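Gingipain R2 Pro-Domain (Porphyromonas gingivalis, PDB 4IEF) probably inhibits the arginine-specific cysteine protease gingipain R2 as its propeptide, keeping the enzyme latent until it is removed. Local coordinates at residues Gly55-Pro67 with Asp95-Arg107. Residues are numbered along the deposited sequence; the frame is centred on the assembly and turned at random.
Sequences GVNISEKGTPILP and DVLIAPSKGVISR
Three hydrogen bonds, through its N, O and OG, tie Ser101 to residues 55-67. Its OG donates to Ser59 O at 2.7 Å, coming from above the carbonyl plane rather than along a lone pair. The same OG accepts from Gly103 N, an ST turn; chi1 of -176° sets it beside its own carbonyl carbon, within reach of that N-H. Gly62 N donates to Ser101 O at 2.8 Å. This bond is nearly straight, with 168° at the hydrogen. Ser101 N donates to Thr63 O at 2.7 Å, and Ile65 N to Ala99 O at 3.0 Å. These last two bonds flank Pro64 and Pro100, a non-hydrogen-bonded antiparallel pair in a single beta bridge, without the loops forming a regular sheet. Glu60 to Thr63 make a type II turn, with Gly62 at positive phi. Glu60 O accepts from both the backbone N and OG1 of Thr63. The contact joins the loop before strand 69-74 to the loop after strand 79-93 in this mostly beta pro-domain. At the end of the 95-107 segment, Arg107 forms a salt bridge with an acidic side chain of the chain of another protein. The Ile65 side chain lies alongside residues 99-101, CG1 3.5 Å from Ser101 CA and CD1 beside Ala99 CB. Ile98 CG2 meets Pro64 CB at 3.8 Å, and Tyr156 of strand 144-157 packs on Pro64 and Leu66. The aliphatic part of Lys61 runs past the Lys102 carbonyl, CG 3.5 Å from Lys102 O.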
ATOM      1  N   GLY A  55      -7.490  15.277  11.166  1.00 24.27           N
ATOM      2  CA  GLY A  55      -6.651  16.462  11.054  1.00 23.89           C
ATOM      3  C   GLY A  55      -5.198  16.082  10.872  1.00 27.20           C
ATOM      4  O   GLY A  55      -4.698  15.200  11.575  1.00 27.11           O
ATOM      5  N   VAL A  56      -4.516  16.726   9.913  1.00 23.68           N
ATOM      6  CA  VAL A  56      -3.104  16.444   9.605  1.00 22.82           C
ATOM      7  C   VAL A  56      -2.298  17.756   9.583  1.00 28.35           C
ATOM      8  O   VAL A  56      -2.712  18.732   8.953  1.00 28.51           O
ATOM      9  CB  VAL A  56      -2.984  15.658   8.267  1.00 25.72           C
ATOM     10  CG1 VAL A  56      -1.588  15.768   7.649  1.00 24.49           C
ATOM     11  CG2 VAL A  56      -3.378  14.195   8.452  1.00 25.96           C
ATOM     12  N   ASN A  57      -1.142  17.760  10.252  1.00 25.32           N
ATOM     13  CA  ASN A  57      -0.252  18.913  10.287  1.00 25.76           C
ATOM     14  C   ASN A  57       0.758  18.825   9.136  1.00 29.36           C
ATOM     15  O   ASN A  57       1.632  17.956   9.140  1.00 27.81           O
ATOM     16  CB  ASN A  57       0.440  19.023  11.663  1.00 26.53           C
ATOM     17  CG  ASN A  57       1.658  19.932  11.734  1.00 42.42           C
ATOM     18  OD1 ASN A  57       1.759  20.971  11.073  1.00 34.15           O
ATOM     19  ND2 ASN A  57       2.600  19.569  12.582  1.00 32.57           N
ATOM     20  N   ILE A  58       0.606  19.724   8.148  1.00 27.30           N
ATOM     21  CA  ILE A  58       1.493  19.871   6.991  1.00 28.24           C
ATOM     22  C   ILE A  58       2.057  21.311   6.981  1.00 31.98           C
ATOM     23  O   ILE A  58       2.602  21.763   5.969  1.00 30.59           O
ATOM     24  CB  ILE A  58       0.823  19.482   5.639  1.00 32.58           C
ATOM     25  CG1 ILE A  58      -0.531  20.164   5.444  1.00 34.46           C
ATOM     26  CG2 ILE A  58       0.704  17.973   5.479  1.00 34.25           C
ATOM     27  CD1 ILE A  58      -0.493  21.428   4.551  1.00 47.82           C
ATOM     28  N   SER A  59       1.911  22.024   8.120  1.00 29.77           N
ATOM     29  CA  SER A  59       2.375  23.400   8.308  1.00 29.29           C
ATOM     30  C   SER A  59       3.897  23.483   8.220  1.00 33.33           C
ATOM     31  O   SER A  59       4.601  22.637   8.779  1.00 31.20           O
ATOM     32  CB  SER A  59       1.912  23.946   9.653  1.00 31.48           C
ATOM     33  OG  SER A  59       0.516  23.776   9.829  1.00 37.24           O
ATOM     34  N   GLU A  60       4.386  24.495   7.491  1.00 31.56           N
ATOM     35  CA  GLU A  60       5.800  24.802   7.278  1.00 32.01           C
ATOM     36  C   GLU A  60       6.491  25.040   8.623  1.00 35.10           C
ATOM     37  O   GLU A  60       5.884  25.628   9.522  1.00 35.06           O
ATOM     38  CB  GLU A  60       5.900  26.053   6.381  1.00 34.60           C
ATOM     39  CG  GLU A  60       7.300  26.469   5.957  1.00 48.22           C
ATOM     40  CD  GLU A  60       7.416  27.842   5.318  1.00 72.03           C
ATOM     41  OE1 GLU A  60       6.376  28.415   4.916  1.00 62.77           O
ATOM     42  OE2 GLU A  60       8.558  28.342   5.204  1.00 69.70           O
ATOM     43  N   LYS A  61       7.750  24.581   8.752  1.00 29.59           N
ATOM     44  CA  LYS A  61       8.563  24.715   9.959  1.00 28.82           C
ATOM     45  C   LYS A  61       8.627  26.179  10.428  1.00 33.09           C
ATOM     46  O   LYS A  61       8.930  27.075   9.635  1.00 33.78           O
ATOM     47  CB  LYS A  61       9.976  24.163   9.707  1.00 30.80           C
ATOM     48  CG  LYS A  61      10.790  23.931  10.973  1.00 39.52           C
ATOM     49  CD  LYS A  61      12.232  23.581  10.639  1.00 49.39           C
ATOM     50  CE  LYS A  61      13.105  23.535  11.863  1.00 57.11           C
ATOM     51  NZ  LYS A  61      13.353  24.897  12.391  1.00 65.20           N
ATOM     52  N   GLY A  62       8.291  26.399  11.696  1.00 29.02           N
ATOM     53  CA  GLY A  62       8.307  27.720  12.315  1.00 28.77           C
ATOM     54  C   GLY A  62       7.014  28.505  12.211  1.00 33.20           C
ATOM     55  O   GLY A  62       6.910  29.587  12.804  1.00 34.15           O
ATOM     56  N   THR A  63       6.039  27.994  11.428  1.00 28.58           N
ATOM     57  CA  THR A  63       4.716  28.612  11.248  1.00 28.60           C
ATOM     58  C   THR A  63       3.719  27.895  12.187  1.00 32.96           C
ATOM     59  O   THR A  63       3.988  26.751  12.575  1.00 31.89           O
ATOM     60  CB  THR A  63       4.258  28.586   9.770  1.00 37.62           C
ATOM     61  OG1 THR A  63       3.863  27.268   9.388  1.00 39.23           O
ATOM     62  CG2 THR A  63       5.289  29.180   8.800  1.00 34.57           C
ATOM     63  N   PRO A  64       2.562  28.501  12.548  1.00 30.46           N
ATOM     64  CA  PRO A  64       1.661  27.828  13.505  1.00 30.09           C
ATOM     65  C   PRO A  64       1.159  26.453  13.055  1.00 32.15           C
ATOM     66  O   PRO A  64       0.874  26.272  11.876  1.00 31.48           O
ATOM     67  CB  PRO A  64       0.498  28.817  13.654  1.00 32.74           C
ATOM     68  CG  PRO A  64       1.071  30.143  13.279  1.00 38.14           C
ATOM     69  CD  PRO A  64       2.071  29.855  12.207  1.00 33.10           C
ATOM     70  N   ILE A  65       1.081  25.481  14.002  1.00 28.01           N
ATOM     71  CA  ILE A  65       0.540  24.136  13.734  1.00 26.66           C
ATOM     72  C   ILE A  65      -0.957  24.314  13.563  1.00 30.97           C
ATOM     73  O   ILE A  65      -1.670  24.582  14.528  1.00 29.21           O
ATOM     74  CB  ILE A  65       0.889  23.076  14.819  1.00 28.75           C
ATOM     75  CG1 ILE A  65       2.414  22.841  14.892  1.00 27.51           C
ATOM     76  CG2 ILE A  65       0.121  21.740  14.574  1.00 28.61           C
ATOM     77  CD1 ILE A  65       2.903  22.107  16.125  1.00 22.87           C
ATOM     78  N   LEU A  66      -1.410  24.277  12.315  1.00 29.69           N
ATOM     79  CA  LEU A  66      -2.815  24.462  11.997  1.00 29.39           C
ATOM     80  C   LEU A  66      -3.258  23.302  11.108  1.00 31.38           C
ATOM     81  O   LEU A  66      -3.209  23.404   9.875  1.00 29.99           O
ATOM     82  CB  LEU A  66      -3.047  25.846  11.362  1.00 30.03           C
ATOM     83  CG  LEU A  66      -2.642  27.050  12.255  1.00 35.11           C
ATOM     84  CD1 LEU A  66      -2.377  28.296  11.435  1.00 35.80           C
ATOM     85  CD2 LEU A  66      -3.648  27.285  13.389  1.00 36.81           C
ATOM     86  N   PRO A  67      -3.647  22.166  11.753  1.00 26.17           N
ATOM     87  CA  PRO A  67      -4.024  20.963  10.992  1.00 25.18           C
ATOM     88  C   PRO A  67      -5.118  21.179   9.964  1.00 29.47           C
ATOM     89  O   PRO A  67      -5.997  22.019  10.143  1.00 30.49           O
ATOM     90  CB  PRO A  67      -4.494  19.985  12.072  1.00 26.76           C
ATOM     91  CG  PRO A  67      -3.795  20.417  13.290  1.00 30.74           C
ATOM     92  CD  PRO A  67      -3.712  21.909  13.206  1.00 26.96           C
ATOM     93  N   ASP A  95      -6.254  35.166  23.174  1.00 43.17           N
ATOM     94  CA  ASP A  95      -5.021  35.025  23.963  1.00 43.22           C
ATOM     95  C   ASP A  95      -4.546  33.558  23.977  1.00 44.74           C
ATOM     96  O   ASP A  95      -4.239  32.984  25.025  1.00 44.77           O
ATOM     97  CB  ASP A  95      -5.184  35.595  25.387  1.00 46.71           C
ATOM     98  CG  ASP A  95      -3.873  35.920  26.084  1.00 63.24           C
ATOM     99  OD1 ASP A  95      -3.012  36.590  25.459  1.00 64.08           O
ATOM    100  OD2 ASP A  95      -3.716  35.529  27.260  1.00 72.52           O
ATOM    101  N   VAL A  96      -4.489  32.965  22.784  1.00 39.34           N
ATOM    102  CA  VAL A  96      -4.062  31.590  22.576  1.00 37.90           C
ATOM    103  C   VAL A  96      -2.667  31.608  21.976  1.00 38.65           C
ATOM    104  O   VAL A  96      -2.409  32.363  21.037  1.00 37.59           O
ATOM    105  CB  VAL A  96      -5.061  30.806  21.672  1.00 42.05           C
ATOM    106  CG1 VAL A  96      -4.638  29.351  21.497  1.00 41.38           C
ATOM    107  CG2 VAL A  96      -6.478  30.879  22.219  1.00 42.61           C
ATOM    108  N   LEU A  97      -1.770  30.786  22.520  1.00 33.41           N
ATOM    109  CA  LEU A  97      -0.438  30.634  21.957  1.00 32.10           C
ATOM    110  C   LEU A  97      -0.402  29.286  21.250  1.00 33.24           C
ATOM    111  O   LEU A  97      -0.455  28.248  21.913  1.00 32.86           O
ATOM    112  CB  LEU A  97       0.669  30.770  23.027  1.00 32.37           C
ATOM    113  CG  LEU A  97       2.117  30.503  22.572  1.00 35.93           C
ATOM    114  CD1 LEU A  97       2.602  31.553  21.578  1.00 36.16           C
ATOM    115  CD2 LEU A  97       3.055  30.436  23.759  1.00 36.56           C
ATOM    116  N   ILE A  98      -0.418  29.303  19.904  1.00 28.71           N
ATOM    117  CA  ILE A  98      -0.363  28.092  19.079  1.00 27.08           C
ATOM    118  C   ILE A  98       1.103  27.752  18.864  1.00 32.09           C
ATOM    119  O   ILE A  98       1.897  28.638  18.530  1.00 31.48           O
ATOM    120  CB  ILE A  98      -1.150  28.242  17.743  1.00 29.45           C
ATOM    121  CG1 ILE A  98      -2.676  28.410  17.987  1.00 29.72           C
ATOM    122  CG2 ILE A  98      -0.854  27.105  16.730  1.00 28.40           C
ATOM    123  CD1 ILE A  98      -3.462  27.200  18.603  1.00 32.80           C
ATOM    124  N   ALA A  99       1.459  26.467  19.077  1.00 29.29           N
ATOM    125  CA  ALA A  99       2.816  25.948  18.927  1.00 27.80           C
ATOM    126  C   ALA A  99       3.313  26.043  17.476  1.00 31.88           C
ATOM    127  O   ALA A  99       2.525  25.836  16.550  1.00 29.95           O
ATOM    128  CB  ALA A  99       2.871  24.508  19.402  1.00 27.73           C
ATOM    129  N   PRO A 100       4.617  26.346  17.257  1.00 29.83           N
ATOM    130  CA  PRO A 100       5.127  26.416  15.883  1.00 29.43           C
ATOM    131  C   PRO A 100       5.434  25.021  15.339  1.00 32.20           C
ATOM    132  O   PRO A 100       5.791  24.114  16.095  1.00 31.59           O
ATOM    133  CB  PRO A 100       6.386  27.270  16.027  1.00 31.62           C
ATOM    134  CG  PRO A 100       6.865  26.990  17.402  1.00 35.82           C
ATOM    135  CD  PRO A 100       5.687  26.604  18.243  1.00 31.50           C
ATOM    136  N   SER A 101       5.283  24.843  14.026  1.00 27.72           N
ATOM    137  CA  SER A 101       5.533  23.548  13.404  1.00 26.86           C
ATOM    138  C   SER A 101       7.014  23.189  13.398  1.00 31.46           C
ATOM    139  O   SER A 101       7.869  24.055  13.215  1.00 31.29           O
ATOM    140  CB  SER A 101       4.984  23.517  11.987  1.00 27.88           C
ATOM    141  OG  SER A 101       5.142  22.232  11.410  1.00 34.83           O
ATOM    142  N   LYS A 102       7.299  21.902  13.622  1.00 28.00           N
ATOM    143  CA  LYS A 102       8.646  21.335  13.578  1.00 27.70           C
ATOM    144  C   LYS A 102       8.994  20.962  12.128  1.00 31.35           C
ATOM    145  O   LYS A 102      10.142  20.626  11.829  1.00 30.85           O
ATOM    146  CB  LYS A 102       8.740  20.094  14.484  1.00 28.31           C
ATOM    147  CG  LYS A 102       8.707  20.397  15.969  1.00 32.20           C
ATOM    148  CD  LYS A 102       8.936  19.128  16.773  1.00 25.77           C
ATOM    149  CE  LYS A 102       8.741  19.376  18.245  1.00 24.83           C
ATOM    150  NZ  LYS A 102       9.064  18.174  19.059  1.00 25.22           N
ATOM    151  N   GLY A 103       7.990  21.035  11.256  1.00 28.00           N
ATOM    152  CA  GLY A 103       8.110  20.703   9.843  1.00 28.37           C
ATOM    153  C   GLY A 103       8.180  19.207   9.635  1.00 33.11           C
ATOM    154  O   GLY A 103       7.761  18.432  10.505  1.00 31.92           O
ATOM    155  N   VAL A 104       8.709  18.792   8.477  1.00 30.51           N
ATOM    156  CA  VAL A 104       8.883  17.381   8.156  1.00 30.10           C
ATOM    157  C   VAL A 104      10.080  16.877   8.965  1.00 36.20           C
ATOM    158  O   VAL A 104      11.187  17.406   8.830  1.00 37.93           O
ATOM    159  CB  VAL A 104       9.031  17.112   6.630  1.00 33.20           C
ATOM    160  CG1 VAL A 104       9.310  15.636   6.353  1.00 32.22           C
ATOM    161  CG2 VAL A 104       7.790  17.573   5.865  1.00 33.07           C
ATOM    162  N   ILE A 105       9.828  15.907   9.852  1.00 31.77           N
ATOM    163  CA  ILE A 105      10.854  15.292  10.690  1.00 30.57           C
ATOM    164  C   ILE A 105      11.264  13.963  10.040  1.00 32.62           C
ATOM    165  O   ILE A 105      10.400  13.188   9.640  1.00 31.66           O
ATOM    166  CB  ILE A 105      10.361  15.106  12.163  1.00 33.07           C
ATOM    167  CG1 ILE A 105      10.040  16.463  12.823  1.00 33.97           C
ATOM    168  CG2 ILE A 105      11.382  14.315  13.007  1.00 33.61           C
ATOM    169  CD1 ILE A 105       9.183  16.376  14.106  1.00 41.52           C
ATOM    170  N   SER A 106      12.570  13.710   9.942  1.00 28.56           N
ATOM    171  CA  SER A 106      13.095  12.455   9.418  1.00 28.59           C
ATOM    172  C   SER A 106      13.151  11.425  10.543  1.00 32.34           C
ATOM    173  O   SER A 106      13.343  11.805  11.701  1.00 32.24           O
ATOM    174  CB  SER A 106      14.482  12.674   8.820  1.00 32.07           C
ATOM    175  OG  SER A 106      15.093  11.458   8.424  1.00 41.50           O
ATOM    176  N   ARG A 107      13.026  10.124  10.216  1.00 28.89           N
ATOM    177  CA  ARG A 107      13.134   9.071  11.234  1.00 28.51           C
ATOM    178  C   ARG A 107      14.621   8.812  11.563  1.00 33.73           C
ATOM    179  O   ARG A 107      14.930   7.906  12.323  1.00 34.04           O
ATOM    180  CB  ARG A 107      12.371   7.786  10.853  1.00 25.98           C
ATOM    181  CG  ARG A 107      10.877   7.986  11.022  1.00 27.41           C
ATOM    182  CD  ARG A 107      10.023   6.739  10.947  1.00 25.23           C
ATOM    183  NE  ARG A 107       8.690   7.057  11.463  1.00 20.29           N
ATOM    184  CZ  ARG A 107       8.239   6.712  12.664  1.00 28.08           C
ATOM    185  NH1 ARG A 107       8.974   5.948  13.461  1.00 14.41           N
ATOM    186  NH2 ARG A 107       7.034   7.088  13.057  1.00 21.70           N
TER
HETATM  187  O   HOH W   1       5.276  19.935  14.397  1.00 21.78           O